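Local coordinates for salmonella plasmid virulence: SpvB (Salmonella typhimurium, PDB 6P0X), which is the N-terminal domain of a toxin that, as a whole, probably ADP-ribosylates an arginine of host actin and so blocks filament assembly, at residues 28-40 against 45-57. Sequence-based numbering, arbitrary orientation.
Sequences FAPALALHYSSGG and FGVGWSCATMSIA. With AKR (acrylic acid), chain D; GOL (glycerol), chain F.
Strands 33-36 and 49-50 form an antiparallel hairpin at one side of a small three-stranded sheet that strand 16-19 completes, and Tyr36 packs on Trp49 across it. His35 and Ser50 are the hydrogen-bonded pair: His35 N reaches Ser50 O at 2.9 Å, nearly straight at 168°, and Ser50 N returns a more bent bond to His35 O. Beyond the bridge, Ser37 N binds Gly48 O at 2.9 Å, just where a type I turn from Ser37 to Gly40 begins. Tyr36 and Trp49 are the non-hydrogen-bonded pair. Tyr36 CB sits 3.5 Å over the centre of the Trp49 six-membered ring; CG anti to the backbone N (chi1 176°) carries the phenol on, oblique to the indole, with CD1 3.5 Å from Trp49 NE1. Leu34 sends CD2 squarely over the Phe45 face, 3.5 Å from the ring centroid, and the same CD2 lies 3.6 Å from Cys51 CB. Beyond the pairing, Ala52 N donates to O1 of a glycerol, probably from the crystallisation liquor, at 3.1 Å. Thr53 N donates to O of an acrylic acid at 3.3 Å, in a pocket that Leu170, Met208 and Arg209 complete. Backbone bonds thus set the register, CH-pi contacts pack the Leu34-Tyr36-Trp49 face, and the Ala52 and Thr53 N-H groups serve ligands instead.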
loop_
_atom_site.group_PDB
_atom_site.type_symbol
_atom_site.label_atom_id
_atom_site.label_comp_id
_atom_site.label_asym_id
_atom_site.label_seq_id
_atom_site.Cartn_x
_atom_site.Cartn_y
_atom_site.Cartn_z
ATOM N N PHE A 28 13.763 7.679 10.102
ATOM C CA PHE A 28 13.066 6.633 9.351
ATOM C C PHE A 28 11.790 7.192 8.734
ATOM O O PHE A 28 10.770 7.348 9.409
ATOM C CB PHE A 28 12.769 5.446 10.260
ATOM C CG PHE A 28 12.277 4.230 9.531
ATOM C CD1 PHE A 28 12.893 3.812 8.362
ATOM C CD2 PHE A 28 11.213 3.492 10.026
ATOM C CE1 PHE A 28 12.447 2.689 7.691
ATOM C CE2 PHE A 28 10.766 2.364 9.363
ATOM C CZ PHE A 28 11.383 1.963 8.192
ATOM N N ALA A 29 11.837 7.468 7.435
ATOM C CA ALA A 29 10.713 8.035 6.709
ATOM C C ALA A 29 10.464 7.245 5.434
ATOM O O ALA A 29 11.386 6.628 4.890
ATOM C CB ALA A 29 10.971 9.508 6.355
ATOM N N PRO A 30 9.226 7.238 4.942
ATOM C CA PRO A 30 8.952 6.588 3.656
ATOM C C PRO A 30 9.722 7.252 2.527
ATOM O O PRO A 30 9.912 8.469 2.508
ATOM C CB PRO A 30 7.438 6.767 3.482
ATOM C CG PRO A 30 7.085 7.919 4.371
ATOM C CD PRO A 30 8.009 7.808 5.540
ATOM N N ALA A 31 10.170 6.433 1.584
ATOM C CA ALA A 31 10.843 6.893 0.374
ATOM C C ALA A 31 9.905 6.609 -0.798
ATOM O O ALA A 31 9.940 5.532 -1.397
ATOM C CB ALA A 31 12.194 6.209 0.198
ATOM N N LEU A 32 9.055 7.580 -1.111
ATOM C CA LEU A 32 8.086 7.460 -2.187
ATOM C C LEU A 32 8.181 8.679 -3.086
ATOM O O LEU A 32 8.442 9.793 -2.626
ATOM C CB LEU A 32 6.653 7.328 -1.661
ATOM C CG LEU A 32 6.256 6.029 -0.971
ATOM C CD1 LEU A 32 4.837 6.142 -0.442
ATOM C CD2 LEU A 32 6.383 4.857 -1.935
ATOM N N ALA A 33 7.954 8.457 -4.378
ATOM C CA ALA A 33 7.965 9.539 -5.348
ATOM C C ALA A 33 7.063 9.159 -6.509
ATOM O O ALA A 33 6.746 7.984 -6.715
ATOM C CB ALA A 33 9.383 9.837 -5.842
ATOM N N LEU A 34 6.639 10.167 -7.264
ATOM C CA LEU A 34 5.882 9.936 -8.482
ATOM C C LEU A 34 6.858 9.697 -9.625
ATOM O O LEU A 34 7.825 10.445 -9.787
ATOM C CB LEU A 34 4.972 11.128 -8.774
ATOM C CG LEU A 34 3.611 11.028 -8.084
ATOM C CD1 LEU A 34 2.888 12.365 -8.078
ATOM C CD2 LEU A 34 2.774 9.968 -8.784
ATOM N N HIS A 35 6.623 8.642 -10.397
ATOM C CA HIS A 35 7.491 8.288 -11.508
ATOM C C HIS A 35 6.684 8.272 -12.794
ATOM O O HIS A 35 5.541 7.807 -12.810
ATOM C CB HIS A 35 8.150 6.927 -11.285
ATOM C CG HIS A 35 9.116 6.907 -10.143
ATOM N ND1 HIS A 35 10.200 7.757 -10.071
ATOM C CD2 HIS A 35 9.164 6.142 -9.028
ATOM C CE1 HIS A 35 10.874 7.514 -8.961
ATOM N NE2 HIS A 35 10.265 6.540 -8.310
ATOM N N TYR A 36 7.275 8.795 -13.866
ATOM C CA TYR A 36 6.646 8.782 -15.179
ATOM C C TYR A 36 7.386 7.824 -16.102
ATOM O O TYR A 36 8.617 7.870 -16.198
ATOM C CB TYR A 36 6.618 10.177 -15.802
ATOM C CG TYR A 36 6.057 10.183 -17.206
ATOM C CD1 TYR A 36 4.684 10.161 -17.420
ATOM C CD2 TYR A 36 6.894 10.198 -18.316
ATOM C CE1 TYR A 36 4.156 10.163 -18.698
ATOM C CE2 TYR A 36 6.376 10.199 -19.603
ATOM C CZ TYR A 36 5.003 10.182 -19.785
ATOM O OH TYR A 36 4.472 10.185 -21.056
ATOM N N SER A 37 6.631 6.965 -16.782
ATOM C CA SER A 37 7.165 6.086 -17.813
ATOM C C SER A 37 6.283 6.209 -19.045
ATOM O O SER A 37 5.060 6.074 -18.947
ATOM C CB SER A 37 7.222 4.633 -17.333
ATOM O OG SER A 37 7.752 3.789 -18.339
ATOM N N SER A 38 6.900 6.471 -20.200
ATOM C CA SER A 38 6.125 6.664 -21.422
ATOM C C SER A 38 5.313 5.433 -21.800
ATOM O O SER A 38 4.305 5.562 -22.502
ATOM C CB SER A 38 7.046 7.042 -22.583
ATOM O OG SER A 38 7.935 5.981 -22.887
ATOM N N GLY A 39 5.721 4.250 -21.353
ATOM C CA GLY A 39 4.969 3.044 -21.612
ATOM C C GLY A 39 3.969 2.662 -20.547
ATOM O O GLY A 39 3.289 1.640 -20.687
ATOM N N GLY A 40 3.844 3.453 -19.487
ATOM C CA GLY A 40 2.958 3.088 -18.400
ATOM C C GLY A 40 1.496 3.251 -18.769
ATOM O O GLY A 40 1.115 4.119 -19.552
ATOM N N PHE A 45 -2.957 7.792 -10.839
ATOM C CA PHE A 45 -2.365 9.064 -11.235
ATOM C C PHE A 45 -2.496 9.304 -12.732
ATOM O O PHE A 45 -1.737 10.098 -13.301
ATOM C CB PHE A 45 -0.896 9.124 -10.808
ATOM C CG PHE A 45 -0.701 9.095 -9.320
ATOM C CD1 PHE A 45 -0.731 10.266 -8.578
ATOM C CD2 PHE A 45 -0.496 7.896 -8.660
ATOM C CE1 PHE A 45 -0.552 10.242 -7.206
ATOM C CE2 PHE A 45 -0.318 7.864 -7.288
ATOM C CZ PHE A 45 -0.350 9.042 -6.559
ATOM N N GLY A 46 -3.446 8.638 -13.381
ATOM C CA GLY A 46 -3.608 8.775 -14.809
ATOM C C GLY A 46 -2.590 7.954 -15.577
ATOM O O GLY A 46 -1.845 7.137 -15.025
ATOM N N VAL A 47 -2.564 8.192 -16.887
ATOM C CA VAL A 47 -1.697 7.427 -17.774
ATOM C C VAL A 47 -0.245 7.835 -17.556
ATOM O O VAL A 47 0.078 9.026 -17.480
ATOM C CB VAL A 47 -2.126 7.630 -19.234
ATOM C CG1 VAL A 47 -1.121 7.002 -20.188
ATOM C CG2 VAL A 47 -3.508 7.035 -19.451
ATOM N N GLY A 48 0.637 6.841 -17.447
ATOM C CA GLY A 48 2.068 7.057 -17.436
ATOM C C GLY A 48 2.689 7.309 -16.074
ATOM O O GLY A 48 3.876 7.027 -15.887
ATOM N N TRP A 49 1.931 7.845 -15.125
ATOM C CA TRP A 49 2.458 8.145 -13.802
ATOM C C TRP A 49 2.067 7.060 -12.809
ATOM O O TRP A 49 0.989 6.467 -12.902
ATOM C CB TRP A 49 1.955 9.501 -13.299
ATOM C CG TRP A 49 2.578 10.674 -13.976
ATOM C CD1 TRP A 49 2.103 11.341 -15.067
ATOM C CD2 TRP A 49 3.792 11.335 -13.598
ATOM N NE1 TRP A 49 2.948 12.374 -15.396
ATOM C CE2 TRP A 49 3.993 12.392 -14.509
ATOM C CE3 TRP A 49 4.729 11.134 -12.580
ATOM C CZ2 TRP A 49 5.092 13.246 -14.432
ATOM C CZ3 TRP A 49 5.823 11.982 -12.506
ATOM C CH2 TRP A 49 5.993 13.026 -13.425
ATOM N N SER A 50 2.949 6.818 -11.842
ATOM C CA SER A 50 2.693 5.811 -10.825
ATOM C C SER A 50 3.438 6.164 -9.548
ATOM O O SER A 50 4.516 6.766 -9.579
ATOM C CB SER A 50 3.112 4.415 -11.294
ATOM O OG SER A 50 4.487 4.398 -11.625
ATOM N N CYS A 51 2.842 5.773 -8.423
ATOM C CA CYS A 51 3.469 5.866 -7.104
ATOM C C CYS A 51 2.861 4.742 -6.265
ATOM O O CYS A 51 1.798 4.908 -5.661
ATOM C CB CYS A 51 3.256 7.226 -6.457
ATOM S SG CYS A 51 3.913 7.329 -4.772
ATOM N N ALA A 52 3.516 3.589 -6.281
ATOM C CA ALA A 52 3.012 2.399 -5.619
ATOM C C ALA A 52 3.935 2.002 -4.475
ATOM O O ALA A 52 5.146 2.242 -4.515
ATOM C CB ALA A 52 2.872 1.233 -6.604
ATOM N N THR A 53 3.348 1.389 -3.453
ATOM C CA THR A 53 4.117 0.878 -2.334
ATOM C C THR A 53 4.590 -0.542 -2.640
ATOM O O THR A 53 4.122 -1.196 -3.575
ATOM C CB THR A 53 3.286 0.898 -1.047
ATOM O OG1 THR A 53 2.127 0.066 -1.205
ATOM C CG2 THR A 53 2.842 2.319 -0.710
ATOM N N MET A 54 5.536 -1.013 -1.833
ATOM C CA MET A 54 6.053 -2.364 -1.985
ATOM C C MET A 54 4.944 -3.387 -1.754
ATOM O O MET A 54 4.022 -3.169 -0.962
ATOM C CB MET A 54 7.201 -2.594 -1.002
ATOM C CG MET A 54 7.843 -3.961 -1.081
ATOM S SD MET A 54 9.323 -4.045 -0.058
ATOM C CE MET A 54 8.591 -4.016 1.577
ATOM N N SER A 55 5.034 -4.514 -2.461
ATOM C CA SER A 55 4.014 -5.545 -2.350
ATOM C C SER A 55 4.591 -6.906 -2.712
ATOM O O SER A 55 5.624 -7.015 -3.380
ATOM C CB SER A 55 2.811 -5.244 -3.250
ATOM O OG SER A 55 3.168 -5.370 -4.615
ATOM N N ILE A 56 3.903 -7.943 -2.252
ATOM C CA ILE A 56 4.063 -9.301 -2.764
ATOM C C ILE A 56 2.845 -9.594 -3.631
ATOM O O ILE A 56 1.730 -9.182 -3.299
ATOM C CB ILE A 56 4.203 -10.327 -1.622
ATOM C CG1 ILE A 56 5.365 -9.961 -0.690
ATOM C CG2 ILE A 56 4.400 -11.725 -2.173
ATOM C CD1 ILE A 56 6.702 -9.799 -1.389
ATOM N N ALA A 57 3.044 -10.285 -4.750
ATOM C CA ALA A 57 1.950 -10.482 -5.689
ATOM C C ALA A 57 1.974 -11.886 -6.271
ATOM O O ALA A 57 3.023 -12.529 -6.354
ATOM C CB ALA A 57 2.000 -9.456 -6.831
HETATM C CA AKR D . -1.968 0.330 -3.801
HETATM C CB AKR D . -2.601 -0.339 -4.737
HETATM C C AKR D . -0.553 0.841 -4.064
HETATM O O AKR D . 0.419 0.036 -4.084
HETATM O OXT AKR D . -0.365 2.070 -4.262
HETATM C C1 GOL F . 6.926 3.463 -7.131
HETATM O O1 GOL F . 6.008 3.867 -8.106
HETATM C C2 GOL F . 7.302 4.723 -6.310
HETATM O O2 GOL F . 6.389 4.980 -5.299
HETATM C C3 GOL F . 8.721 4.447 -5.759
HETATM O O3 GOL F . 9.083 5.570 -5.014
#